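PDB 2PSO: StAR-related lipid transfer protein 13 from Homo sapiens, which stimulates GTP hydrolysis by RhoA, and perhaps by Cdc42, and carries the lipid-binding START domain whose structure this is. Local coordinates for residues N60-F65 and L76-V81; V173-L179 and L190-I196; R98-D102 and E217-I221; R93-E97 and L139-K143. One frame throughout, in Å; residues are numbered along the deposited sequence.

Contact 1 (N60-F65 and L76-V81)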
loop_
_atom_site.group_PDB
_atom_site.type_symbol
_atom_site.label_atom_id
_atom_site.label_comp_id
_atom_site.label_asym_id
_atom_site.label_seq_id
_atom_site.Cartn_x
_atom_site.Cartn_y
_atom_site.Cartn_z
ATOM N N ASN A 60 -6.632 11.257 -10.561
ATOM C CA ASN A 60 -5.824 12.238 -9.848
ATOM C C ASN A 60 -4.843 11.668 -8.816
ATOM O O ASN A 60 -4.775 12.154 -7.704
ATOM C CB ASN A 60 -6.745 13.251 -9.178
ATOM C CG ASN A 60 -6.435 14.665 -9.582
ATOM O OD1 ASN A 60 -5.284 15.091 -9.538
ATOM N ND2 ASN A 60 -7.461 15.405 -9.989
ATOM N N THR A 61 -4.090 10.637 -9.179
ATOM C CA THR A 61 -3.115 10.062 -8.263
ATOM C C THR A 61 -1.725 10.131 -8.859
ATOM O O THR A 61 -1.579 10.125 -10.070
ATOM C CB THR A 61 -3.412 8.591 -8.019
ATOM O OG1 THR A 61 -3.878 8.028 -9.242
ATOM C CG2 THR A 61 -4.504 8.442 -7.009
ATOM N N ASP A 62 -0.711 10.185 -8.002
ATOM C CA ASP A 62 0.672 10.026 -8.415
ATOM C C ASP A 62 1.186 8.620 -8.111
ATOM O O ASP A 62 1.348 8.263 -6.950
ATOM C CB ASP A 62 1.540 11.056 -7.708
ATOM C CG ASP A 62 1.468 12.434 -8.369
ATOM O OD1 ASP A 62 0.478 12.737 -9.101
ATOM O OD2 ASP A 62 2.412 13.226 -8.156
ATOM N N LEU A 63 1.457 7.835 -9.152
ATOM C CA LEU A 63 2.089 6.510 -9.021
ATOM C C LEU A 63 3.576 6.484 -9.460
ATOM O O LEU A 63 3.997 7.293 -10.304
ATOM C CB LEU A 63 1.321 5.533 -9.889
ATOM C CG LEU A 63 1.541 4.055 -9.642
ATOM C CD1 LEU A 63 1.499 3.825 -8.160
ATOM C CD2 LEU A 63 0.432 3.309 -10.372
ATOM N N ALA A 64 4.357 5.555 -8.893
ATOM C CA ALA A 64 5.769 5.350 -9.256
ATOM C C ALA A 64 6.278 4.019 -8.714
ATOM O O ALA A 64 5.685 3.467 -7.789
ATOM C CB ALA A 64 6.636 6.475 -8.740
ATOM N N PHE A 65 7.355 3.478 -9.295
ATOM C CA PHE A 65 7.956 2.280 -8.704
ATOM C C PHE A 65 9.461 2.294 -8.610
ATOM O O PHE A 65 10.123 3.255 -8.990
ATOM C CB PHE A 65 7.472 0.985 -9.347
ATOM C CG PHE A 65 7.789 0.866 -10.797
ATOM C CD1 PHE A 65 8.994 0.302 -11.220
ATOM C CD2 PHE A 65 6.869 1.255 -11.751
ATOM C CE1 PHE A 65 9.285 0.168 -12.552
ATOM C CE2 PHE A 65 7.155 1.111 -13.107
ATOM C CZ PHE A 65 8.371 0.576 -13.504
ATOM N N LEU A 76 8.783 -2.094 -5.418
ATOM C CA LEU A 76 8.338 -1.264 -4.329
ATOM C C LEU A 76 7.518 -0.172 -4.966
ATOM O O LEU A 76 8.031 0.566 -5.798
ATOM C CB LEU A 76 9.542 -0.627 -3.662
ATOM C CG LEU A 76 9.294 0.181 -2.398
ATOM C CD1 LEU A 76 8.751 -0.737 -1.310
ATOM C CD2 LEU A 76 10.591 0.845 -1.932
ATOM N N TRP A 77 6.256 -0.047 -4.590
ATOM C CA TRP A 77 5.424 1.011 -5.164
ATOM C C TRP A 77 5.194 2.202 -4.258
ATOM O O TRP A 77 5.379 2.124 -3.054
ATOM C CB TRP A 77 4.080 0.464 -5.539
ATOM C CG TRP A 77 4.146 -0.572 -6.568
ATOM C CD1 TRP A 77 4.293 -1.913 -6.380
ATOM C CD2 TRP A 77 4.045 -0.369 -7.974
ATOM N NE1 TRP A 77 4.261 -2.559 -7.587
ATOM C CE2 TRP A 77 4.112 -1.630 -8.583
ATOM C CE3 TRP A 77 3.898 0.764 -8.782
ATOM C CZ2 TRP A 77 4.044 -1.795 -9.954
ATOM C CZ3 TRP A 77 3.823 0.599 -10.150
ATOM C CH2 TRP A 77 3.899 -0.670 -10.722
ATOM N N LYS A 78 4.753 3.299 -4.864
ATOM C CA LYS A 78 4.524 4.546 -4.157
ATOM C C LYS A 78 3.380 5.296 -4.800
ATOM O O LYS A 78 3.543 5.821 -5.892
ATOM C CB LYS A 78 5.781 5.405 -4.197
ATOM C CG LYS A 78 5.637 6.737 -3.508
ATOM C CD LYS A 78 6.991 7.381 -3.248
ATOM C CE LYS A 78 7.510 8.104 -4.466
ATOM N NZ LYS A 78 6.829 9.420 -4.632
ATOM N N ALA A 79 2.233 5.355 -4.123
ATOM C CA ALA A 79 1.081 6.136 -4.597
ATOM C C ALA A 79 0.747 7.336 -3.706
ATOM O O ALA A 79 0.978 7.296 -2.497
ATOM C CB ALA A 79 -0.124 5.260 -4.760
ATOM N N SER A 80 0.206 8.397 -4.314
ATOM C CA SER A 80 -0.159 9.638 -3.609
ATOM C C SER A 80 -1.541 10.205 -3.915
ATOM O O SER A 80 -2.139 9.894 -4.947
ATOM C CB SER A 80 0.834 10.717 -3.930
ATOM O OG SER A 80 1.943 10.560 -3.100
ATOM N N VAL A 81 -2.034 11.041 -2.999
ATOM C CA VAL A 81 -3.206 11.874 -3.220
ATOM C C VAL A 81 -3.140 13.048 -2.282
ATOM O O VAL A 81 -2.402 13.031 -1.292
ATOM C CB VAL A 81 -4.510 11.178 -2.861
ATOM C CG1 VAL A 81 -5.081 10.391 -4.032
ATOM C CG2 VAL A 81 -4.320 10.337 -1.647
#

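Contact 2 (V173-L179 and L190-I196)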
loop_
_atom_site.group_PDB
_atom_site.type_symbol
_atom_site.label_atom_id
_atom_site.label_comp_id
_atom_site.label_asym_id
_atom_site.label_seq_id
_atom_site.Cartn_x
_atom_site.Cartn_y
_atom_site.Cartn_z
ATOM N N VAL A 173 3.137 -8.588 3.708
ATOM C CA VAL A 173 3.419 -7.182 3.654
ATOM C C VAL A 173 4.900 -7.087 4.001
ATOM O O VAL A 173 5.277 -7.255 5.146
ATOM C CB VAL A 173 2.508 -6.396 4.639
ATOM C CG1 VAL A 173 2.980 -4.955 4.826
ATOM C CG2 VAL A 173 1.088 -6.402 4.145
ATOM N N MET A 174 5.742 -6.889 2.986
ATOM C CA MET A 174 7.190 -6.815 3.182
ATOM C C MET A 174 7.531 -5.405 3.620
ATOM O O MET A 174 8.292 -5.192 4.575
ATOM C CB MET A 174 7.932 -7.158 1.891
ATOM C CG MET A 174 7.510 -8.490 1.235
ATOM S SD MET A 174 8.216 -8.804 -0.431
ATOM C CE MET A 174 9.901 -8.221 -0.214
ATOM N N ASP A 175 6.941 -4.453 2.909
ATOM C CA ASP A 175 6.970 -3.042 3.270
ATOM C C ASP A 175 5.571 -2.480 3.144
ATOM O O ASP A 175 4.825 -2.832 2.221
ATOM C CB ASP A 175 7.869 -2.262 2.325
ATOM C CG ASP A 175 9.276 -2.145 2.825
ATOM O OD1 ASP A 175 9.685 -2.990 3.642
ATOM O OD2 ASP A 175 9.977 -1.200 2.399
ATOM N N SER A 176 5.208 -1.621 4.088
ATOM C CA SER A 176 4.000 -0.823 3.974
ATOM C C SER A 176 4.151 0.338 4.895
ATOM O O SER A 176 4.324 0.160 6.120
ATOM C CB SER A 176 2.772 -1.595 4.398
ATOM O OG SER A 176 1.609 -0.814 4.160
ATOM N N GLN A 177 4.100 1.534 4.332
ATOM C CA GLN A 177 4.168 2.664 5.199
ATOM C C GLN A 177 3.360 3.821 4.688
ATOM O O GLN A 177 3.515 4.231 3.540
ATOM C CB GLN A 177 5.616 3.053 5.558
ATOM C CG GLN A 177 6.550 3.306 4.394
ATOM C CD GLN A 177 7.590 2.195 4.176
ATOM O OE1 GLN A 177 7.598 1.162 4.860
ATOM N NE2 GLN A 177 8.475 2.417 3.214
ATOM N N TYR A 178 2.463 4.329 5.536
ATOM C CA TYR A 178 1.701 5.515 5.171
ATOM C C TYR A 178 2.444 6.704 5.737
ATOM O O TYR A 178 2.777 6.707 6.920
ATOM C CB TYR A 178 0.245 5.458 5.662
ATOM C CG TYR A 178 -0.623 4.426 4.957
ATOM C CD1 TYR A 178 -0.708 3.114 5.433
ATOM C CD2 TYR A 178 -1.352 4.754 3.835
ATOM C CE1 TYR A 178 -1.484 2.148 4.803
ATOM C CE2 TYR A 178 -2.143 3.795 3.186
ATOM C CZ TYR A 178 -2.192 2.490 3.690
ATOM O OH TYR A 178 -2.962 1.530 3.062
ATOM N N LEU A 179 2.741 7.678 4.872
ATOM C CA LEU A 179 3.289 8.961 5.296
ATOM C C LEU A 179 2.253 10.030 5.013
ATOM O O LEU A 179 1.842 10.223 3.863
ATOM C CB LEU A 179 4.593 9.296 4.570
ATOM C CG LEU A 179 5.627 8.174 4.446
ATOM C CD1 LEU A 179 6.869 8.642 3.721
ATOM C CD2 LEU A 179 6.004 7.628 5.807
ATOM N N LEU A 190 -1.298 12.452 1.279
ATOM C CA LEU A 190 -1.173 11.081 1.744
ATOM C C LEU A 190 -0.277 10.269 0.824
ATOM O O LEU A 190 -0.502 10.233 -0.375
ATOM C CB LEU A 190 -2.551 10.434 1.785
ATOM C CG LEU A 190 -2.634 8.916 2.043
ATOM C CD1 LEU A 190 -1.987 8.540 3.306
ATOM C CD2 LEU A 190 -4.083 8.501 2.073
ATOM N N THR A 191 0.727 9.600 1.364
ATOM C CA THR A 191 1.594 8.783 0.522
ATOM C C THR A 191 1.740 7.379 1.078
ATOM O O THR A 191 2.201 7.191 2.206
ATOM C CB THR A 191 2.980 9.402 0.386
ATOM O OG1 THR A 191 2.887 10.615 -0.367
ATOM C CG2 THR A 191 3.938 8.457 -0.315
ATOM N N HIS A 192 1.339 6.388 0.291
ATOM C CA HIS A 192 1.576 5.003 0.653
ATOM C C HIS A 192 2.709 4.317 -0.157
ATOM O O HIS A 192 2.536 3.990 -1.341
ATOM C CB HIS A 192 0.291 4.219 0.505
ATOM C CG HIS A 192 0.366 2.851 1.085
ATOM N ND1 HIS A 192 -0.434 1.812 0.651
ATOM C CD2 HIS A 192 1.146 2.344 2.068
ATOM C CE1 HIS A 192 -0.144 0.718 1.338
ATOM N NE2 HIS A 192 0.806 1.017 2.211
ATOM N N ILE A 193 3.855 4.095 0.481
ATOM C CA ILE A 193 4.889 3.255 -0.100
ATOM C C ILE A 193 4.807 1.809 0.368
ATOM O O ILE A 193 5.129 1.522 1.511
ATOM C CB ILE A 193 6.292 3.729 0.291
ATOM C CG1 ILE A 193 6.520 5.163 -0.178
ATOM C CG2 ILE A 193 7.358 2.780 -0.305
ATOM C CD1 ILE A 193 7.599 5.866 0.595
ATOM N N CYS A 194 4.433 0.885 -0.507
ATOM C CA CYS A 194 4.446 -0.507 -0.100
ATOM C C CYS A 194 4.943 -1.542 -1.131
ATOM O O CYS A 194 5.217 -1.234 -2.286
ATOM C CB CYS A 194 3.069 -0.905 0.343
ATOM S SG CYS A 194 2.052 -1.193 -1.075
ATOM N N ARG A 195 5.018 -2.786 -0.666
ATOM C CA ARG A 195 5.626 -3.895 -1.363
ATOM C C ARG A 195 5.033 -5.137 -0.731
ATOM O O ARG A 195 5.456 -5.572 0.335
ATOM C CB ARG A 195 7.138 -3.893 -1.123
ATOM C CG ARG A 195 7.924 -4.928 -1.953
ATOM C CD ARG A 195 9.441 -4.940 -1.651
ATOM N NE ARG A 195 10.183 -5.573 -2.739
ATOM C CZ ARG A 195 11.470 -5.929 -2.729
ATOM N NH1 ARG A 195 12.243 -5.737 -1.668
ATOM N NH2 ARG A 195 11.992 -6.475 -3.819
ATOM N N ILE A 196 4.027 -5.699 -1.377
ATOM C CA ILE A 196 3.356 -6.861 -0.837
ATOM C C ILE A 196 3.605 -8.063 -1.744
ATOM O O ILE A 196 3.740 -7.914 -2.961
ATOM C CB ILE A 196 1.853 -6.602 -0.712
ATOM C CG1 ILE A 196 1.626 -5.211 -0.111
ATOM C CG2 ILE A 196 1.187 -7.661 0.141
ATOM C CD1 ILE A 196 0.172 -4.864 0.138
#

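Contact 3 (R98-D102 and E217-I221)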
loop_
_atom_site.group_PDB
_atom_site.type_symbol
_atom_site.label_atom_id
_atom_site.label_comp_id
_atom_site.label_asym_id
_atom_site.label_seq_id
_atom_site.Cartn_x
_atom_site.Cartn_y
_atom_site.Cartn_z
ATOM N N ARG A 98 -11.306 1.701 8.140
ATOM C CA ARG A 98 -11.046 1.274 6.782
ATOM C C ARG A 98 -12.306 0.613 6.190
ATOM O O ARG A 98 -12.421 0.392 4.986
ATOM C CB ARG A 98 -9.821 0.363 6.785
ATOM C CG ARG A 98 -9.556 -0.308 5.501
ATOM C CD ARG A 98 -8.315 -1.110 5.515
ATOM N NE ARG A 98 -7.994 -1.477 4.142
ATOM C CZ ARG A 98 -6.943 -2.206 3.787
ATOM N NH1 ARG A 98 -6.100 -2.665 4.711
ATOM N NH2 ARG A 98 -6.744 -2.474 2.507
ATOM N N HIS A 99 -13.281 0.337 7.047
ATOM C CA HIS A 99 -14.556 -0.178 6.586
ATOM C C HIS A 99 -15.252 0.945 5.841
ATOM O O HIS A 99 -16.093 0.691 4.978
ATOM C CB HIS A 99 -15.397 -0.687 7.749
ATOM C CG HIS A 99 -15.349 0.197 8.956
ATOM N ND1 HIS A 99 -16.300 1.166 9.209
ATOM C CD2 HIS A 99 -14.454 0.271 9.974
ATOM C CE1 HIS A 99 -15.996 1.794 10.334
ATOM N NE2 HIS A 99 -14.877 1.276 10.813
ATOM N N LEU A 100 -14.866 2.181 6.145
ATOM C CA LEU A 100 -15.373 3.350 5.433
ATOM C C LEU A 100 -14.723 3.614 4.083
ATOM O O LEU A 100 -15.066 4.591 3.428
ATOM C CB LEU A 100 -15.214 4.614 6.278
ATOM C CG LEU A 100 -16.352 5.241 7.094
ATOM C CD1 LEU A 100 -17.394 4.236 7.520
ATOM C CD2 LEU A 100 -15.753 5.951 8.312
ATOM N N TRP A 101 -13.756 2.811 3.667
ATOM C CA TRP A 101 -13.138 3.072 2.351
ATOM C C TRP A 101 -12.687 1.866 1.531
ATOM O O TRP A 101 -12.049 2.024 0.487
ATOM C CB TRP A 101 -12.007 4.078 2.439
ATOM C CG TRP A 101 -10.914 3.828 3.466
ATOM C CD1 TRP A 101 -10.819 4.396 4.702
ATOM C CD2 TRP A 101 -9.719 3.057 3.296
ATOM N NE1 TRP A 101 -9.658 4.020 5.313
ATOM C CE2 TRP A 101 -8.967 3.188 4.470
ATOM C CE3 TRP A 101 -9.216 2.263 2.267
ATOM C CZ2 TRP A 101 -7.743 2.534 4.655
ATOM C CZ3 TRP A 101 -8.004 1.607 2.459
ATOM C CH2 TRP A 101 -7.287 1.746 3.639
ATOM N N ASP A 102 -13.022 0.676 2.022
ATOM C CA ASP A 102 -12.628 -0.547 1.411
ATOM C C ASP A 102 -13.799 -1.497 1.591
ATOM O O ASP A 102 -14.070 -1.966 2.698
ATOM C CB ASP A 102 -11.379 -1.085 2.089
ATOM C CG ASP A 102 -10.779 -2.272 1.360
ATOM O OD1 ASP A 102 -11.461 -2.861 0.488
ATOM O OD2 ASP A 102 -9.617 -2.627 1.671
ATOM N N GLU A 217 -6.375 2.639 -3.847
ATOM C CA GLU A 217 -6.613 2.499 -2.407
ATOM C C GLU A 217 -6.546 3.892 -1.832
ATOM O O GLU A 217 -7.404 4.347 -1.055
ATOM C CB GLU A 217 -5.559 1.613 -1.742
ATOM C CG GLU A 217 -5.871 1.314 -0.300
ATOM C CD GLU A 217 -4.678 0.767 0.479
ATOM O OE1 GLU A 217 -4.718 -0.429 0.885
ATOM O OE2 GLU A 217 -3.705 1.533 0.692
ATOM N N VAL A 218 -5.528 4.585 -2.298
ATOM C CA VAL A 218 -5.228 5.906 -1.851
ATOM C C VAL A 218 -6.236 6.923 -2.393
ATOM O O VAL A 218 -6.386 8.002 -1.850
ATOM C CB VAL A 218 -3.786 6.218 -2.215
ATOM C CG1 VAL A 218 -3.692 7.133 -3.395
ATOM C CG2 VAL A 218 -3.063 6.756 -1.007
ATOM N N ALA A 219 -6.973 6.550 -3.431
ATOM C CA ALA A 219 -7.993 7.434 -4.005
ATOM C C ALA A 219 -9.284 7.253 -3.234
ATOM O O ALA A 219 -10.045 8.203 -3.053
ATOM C CB ALA A 219 -8.211 7.116 -5.454
ATOM N N ARG A 220 -9.528 6.021 -2.795
ATOM C CA ARG A 220 -10.696 5.720 -2.010
ATOM C C ARG A 220 -10.591 6.382 -0.648
ATOM O O ARG A 220 -11.568 6.964 -0.153
ATOM C CB ARG A 220 -10.854 4.231 -1.857
ATOM C CG ARG A 220 -11.385 3.609 -3.088
ATOM C CD ARG A 220 -11.748 2.191 -2.847
ATOM N NE ARG A 220 -10.704 1.512 -2.102
ATOM C CZ ARG A 220 -10.091 0.427 -2.534
ATOM N NH1 ARG A 220 -10.444 -0.083 -3.696
ATOM N NH2 ARG A 220 -9.152 -0.150 -1.801
ATOM N N ILE A 221 -9.404 6.337 -0.051
ATOM C CA ILE A 221 -9.224 7.022 1.211
ATOM C C ILE A 221 -9.580 8.478 1.030
ATOM O O ILE A 221 -10.280 9.060 1.868
ATOM C CB ILE A 221 -7.811 6.938 1.701
ATOM C CG1 ILE A 221 -7.517 5.496 2.155
ATOM C CG2 ILE A 221 -7.616 7.964 2.821
ATOM C CD1 ILE A 221 -6.076 5.200 2.381
#

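Contact 4 (R93-E97 and L139-K143)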
loop_
_atom_site.group_PDB
_atom_site.type_symbol
_atom_site.label_atom_id
_atom_site.label_comp_id
_atom_site.label_asym_id
_atom_site.label_seq_id
_atom_site.Cartn_x
_atom_site.Cartn_y
_atom_site.Cartn_z
ATOM N N ARG A 93 -8.334 7.593 9.837
ATOM C CA ARG A 93 -9.150 7.039 8.784
ATOM C C ARG A 93 -8.499 5.777 8.266
ATOM O O ARG A 93 -9.218 4.823 7.916
ATOM C CB ARG A 93 -9.349 8.024 7.641
ATOM C CG ARG A 93 -10.205 7.477 6.507
ATOM C CD ARG A 93 -11.568 6.910 6.975
ATOM N NE ARG A 93 -12.392 7.865 7.699
ATOM C CZ ARG A 93 -12.930 8.949 7.147
ATOM N NH1 ARG A 93 -13.651 9.778 7.869
ATOM N NH2 ARG A 93 -12.734 9.226 5.872
ATOM N N VAL A 94 -7.152 5.743 8.219
ATOM C CA VAL A 94 -6.509 4.527 7.724
ATOM C C VAL A 94 -6.465 3.489 8.858
ATOM O O VAL A 94 -6.606 2.287 8.646
ATOM C CB VAL A 94 -5.085 4.778 7.234
ATOM C CG1 VAL A 94 -4.446 3.466 6.842
ATOM C CG2 VAL A 94 -5.070 5.732 6.086
ATOM N N LEU A 95 -6.267 3.979 10.075
ATOM C CA LEU A 95 -5.942 3.108 11.164
ATOM C C LEU A 95 -7.173 2.428 11.733
ATOM O O LEU A 95 -7.135 1.217 11.950
ATOM C CB LEU A 95 -5.199 3.886 12.241
ATOM C CG LEU A 95 -4.357 3.145 13.275
ATOM C CD1 LEU A 95 -4.751 3.628 14.643
ATOM C CD2 LEU A 95 -4.567 1.708 13.197
ATOM N N ARG A 96 -8.261 3.169 11.990
ATOM C CA ARG A 96 -9.445 2.534 12.608
ATOM C C ARG A 96 -10.732 2.573 11.781
ATOM O O ARG A 96 -11.784 2.161 12.267
ATOM C CB ARG A 96 -9.721 3.165 13.943
ATOM C CG ARG A 96 -8.564 3.097 14.949
ATOM C CD ARG A 96 -8.349 1.675 15.418
ATOM N NE ARG A 96 -7.130 1.638 16.208
ATOM C CZ ARG A 96 -6.443 0.533 16.484
ATOM N NH1 ARG A 96 -5.340 0.625 17.215
ATOM N NH2 ARG A 96 -6.858 -0.649 16.027
ATOM N N GLU A 97 -10.672 3.055 10.540
ATOM C CA GLU A 97 -11.904 3.356 9.821
ATOM C C GLU A 97 -11.928 2.842 8.380
ATOM O O GLU A 97 -12.508 3.466 7.503
ATOM C CB GLU A 97 -12.145 4.859 9.816
ATOM C CG GLU A 97 -12.563 5.399 11.156
ATOM C CD GLU A 97 -13.078 6.814 11.087
ATOM O OE1 GLU A 97 -12.495 7.653 10.357
ATOM O OE2 GLU A 97 -14.092 7.077 11.771
ATOM N N LEU A 139 2.276 -6.547 12.142
ATOM C CA LEU A 139 2.722 -5.667 13.200
ATOM C C LEU A 139 2.553 -4.204 12.693
ATOM O O LEU A 139 3.148 -3.843 11.683
ATOM C CB LEU A 139 4.191 -5.991 13.448
ATOM C CG LEU A 139 5.028 -5.219 14.475
ATOM C CD1 LEU A 139 4.555 -5.513 15.872
ATOM C CD2 LEU A 139 6.511 -5.580 14.347
ATOM N N ARG A 140 1.720 -3.373 13.317
ATOM C CA ARG A 140 1.605 -1.959 12.884
ATOM C C ARG A 140 2.040 -1.123 14.033
ATOM O O ARG A 140 1.718 -1.433 15.173
ATOM C CB ARG A 140 0.160 -1.483 12.634
ATOM C CG ARG A 140 -0.815 -2.500 12.203
ATOM C CD ARG A 140 -2.160 -2.104 12.671
ATOM N NE ARG A 140 -3.058 -1.759 11.583
ATOM C CZ ARG A 140 -4.311 -1.376 11.761
ATOM N NH1 ARG A 140 -5.058 -1.071 10.716
ATOM N NH2 ARG A 140 -4.824 -1.319 12.984
ATOM N N THR A 141 2.690 -0.016 13.742
ATOM C CA THR A 141 2.937 0.945 14.759
ATOM C C THR A 141 2.615 2.277 14.109
ATOM O O THR A 141 2.680 2.387 12.894
ATOM C CB THR A 141 4.412 0.834 15.299
ATOM O OG1 THR A 141 4.762 2.004 16.057
ATOM C CG2 THR A 141 5.414 0.644 14.181
ATOM N N TRP A 142 2.220 3.285 14.877
ATOM C CA TRP A 142 1.866 4.552 14.244
ATOM C C TRP A 142 2.387 5.653 15.106
ATOM O O TRP A 142 2.707 5.417 16.256
ATOM C CB TRP A 142 0.377 4.701 14.045
ATOM C CG TRP A 142 -0.432 4.507 15.272
ATOM C CD1 TRP A 142 -0.977 5.481 16.043
ATOM C CD2 TRP A 142 -0.826 3.254 15.868
ATOM N NE1 TRP A 142 -1.670 4.922 17.098
ATOM C CE2 TRP A 142 -1.589 3.560 17.017
ATOM C CE3 TRP A 142 -0.582 1.908 15.557
ATOM C CZ2 TRP A 142 -2.100 2.581 17.866
ATOM C CZ3 TRP A 142 -1.092 0.931 16.400
ATOM C CH2 TRP A 142 -1.854 1.275 17.541
ATOM N N LYS A 143 2.470 6.853 14.544
ATOM C CA LYS A 143 3.205 7.919 15.164
ATOM C C LYS A 143 2.556 9.228 14.733
ATOM O O LYS A 143 2.423 9.469 13.554
ATOM C CB LYS A 143 4.663 7.846 14.686
ATOM C CG LYS A 143 5.705 8.613 15.522
ATOM C CD LYS A 143 6.517 7.692 16.434
#

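Contact 1 (N60-F65 and L76-V81)
F65 and W77 make the apolar centre of this strand pair. F65 CB rests over one face of the W77 six-membered ring, 3.8 Å from its centroid, in a CH-pi contact. Its phenyl group turns an edge toward that face as well, giving an offset edge-to-face pair with the planes at 61° and the centroids 5.1 Å apart. CG of F65 stands between its own backbone N and carbonyl carbon (chi1 61°), which sets the ring beside W77, both side chains pointing the same way. On the same side of the sheet, the L63 branch ending in CD1 packs between the indole and the next small residue, with L63 CD1 3.9 Å from W77 CE3 and 4.0 Å from A79 CB. Farther on, the methyl groups T61 CG2 and V81 CG1 meet side by side at 3.6 Å. Helix 209-223 meets the row at W77, T61 and V81, and strand 53-55 borders L63 and F65.

Between the two backbones, S80 N donates to D62 O at 2.9 Å and K78 N to A64 O at 3.1 Å; the return bonds from D62 N and A64 N are weak. The opposite side of the sheet is more polar. D62 CB and S80 CB lie 3.9 Å apart, but the D62 carboxylate leads away, while S80 OG bonds to T191 on the next strand and the K78 amine has a cation-pi partner in W52. The hairpin belongs to the curved antiparallel sheet that grips the C-terminal helix in the START helix-grip fold.

Contact 2 (V173-L179 and L190-I196)
Y178 and H192 stack face to face, their ring centroids 3.8 Å apart and their planes only 8° from parallel. Polar side-chain contacts fix the pair in place: S176 OG comes to the edge of the imidazole and shares a 2.8 Å hydrogen bond with H192 NE2, and Y178 OH bonds to E217 of helix 209-223. S176 OG lies anti to its backbone N (chi1 -175°), which carries it along the strand pair to the ring.

Backbone bonds run the length of the pair, from L179 and T191, each donating to the other's carbonyl at 2.8 Å, through Q177 and I193 to D175 and R195. At the far end R195 O accepts twice, from M174 N at 3.0 Å and D175 N at 3.2 Å.

Apolar contacts flank this ladder. L190 CD1 reaches the edge of the Y178 ring at CD2, 3.9 Å away; V173 CG2 meets I196 CG2, and L179 CD1 meets I193 CD1. A methyl also packs on a cation: M174 CE lies over one face of the R195 guanidinium, whose nitrogens bind D70 and L74 O. With M174 and D175 both opposite R195, the pair is an antiparallel hairpin carrying a classic beta bulge, part of the curved sheet that wraps the C-terminal helix in START domains.

Contact 3 (R98-D102 and E217-I221)
W101 lies flat between I221 and the R98 chain, giving up more surface than any other residue of the contact. I221 CG1 stands over the middle of the W101 six-membered ring, 3.5 Å from its centroid and 13° off the normal, in a CH-pi contact. R98 CG covers the opposite face, nearer the rim. CG of W101 stands between its backbone N and carbonyl carbon (chi1 52°), and the indole reaches in toward helix 209-223, where W101 CZ3 also meets E217 CG at 3.5 Å. Its NE1 bonds to R93 O of helix 87-96. Were an alanine here, the slab separating I221 from R98 would be gone, and R93 O would probably be left without its indole donor.

R220 covers the backbone of the same residue: R220 CB lies 3.4 Å from W101 O, and the chain bends at chi3 to carry the guanidinium past this carbonyl. One face of that group is turned to D102, with D102 OD1 4.2 Å from R220 NH2, too far for a salt bridge.

Beside the ring, R98 NH2 forms a salt bridge with D102 OD2 at 3.0 Å, NE and NH2 both reaching OD2 through weak bonds; D102 OD1 accepts from D104 N. A second salt bridge joins R98 NH2 to E217 OE1 at 3.3 Å. E217 OE1 lies well out of the guanidinium plane, so no N-H points at it and only the charges attract. E217 has Y178 as a further partner. R98 probably offsets part of the negative charge of D102 and E217, with R220 near D102 as a weaker, longer-range positive charge.

Contact 4 (R93-E97 and L139-K143)
R140 reaches from its strand to the last turn of helix 87-96, where its NH1 gives a weak hydrogen bond of 3.3 Å to L95 O, with an angle of 135° at the hydrogen. The side chain bends at chi3, which turns the guanidinium so that the L95 methyl CD2 lies over one face of it, toward the rim. R96 NH2 comes in at the edge of the same group, 3.7 Å from R140 NH2. The two guanidinium planes are 77° apart, and the two charges share one acid: E119 on strand 118-125 takes a salt bridge from each. Y121 adds a cation-pi partner to R140. A methionine in its place would carry no charge to E119 and is likely to leave L95 O without this donor.

In the helix-grip fold of START domains the last turn of helix 87-96 thus packs on strand 134-143 through residues at alternate positions, R140 and then W142, both directed at it.

W142 follows, its CG standing between backbone N and carbonyl carbon (chi1 54°). L95 CD1, the other branch of the leucine, sits over the middle of the indole, 4.1 Å from the centroid of the W142 five-membered ring, in a CH-pi contact. L95 therefore divides its two methyls between guanidinium and indole. R96 meets the six-membered part of the ring system, with R96 NH1 3.6 Å from W142 CH2 and the guanidinium standing perpendicular to the indole plane.

Contacts 1 and 2 are strand pairs of one curved sheet, joined where W77 N meets C194 O and V81 O meets L190 N; contact 2 is the more central, about 4 Å from the centre of the chain. Both rely on backbone bonding, whereas contacts 3 and 4, farther out, are made mainly by side chains and are rich in arginine. Distance from the centre is not burial: contact 4, about 13 Å out, is still largely buried, while the other three are partly so. Contact 3 sets helix 209-223 against the sheet, and contact 4 places helix 87-96 beside it, where V94 touches Y178 of contact 2. Acids within contact 3 probably offset its arginines; in contact 4 the acid lies outside the segments.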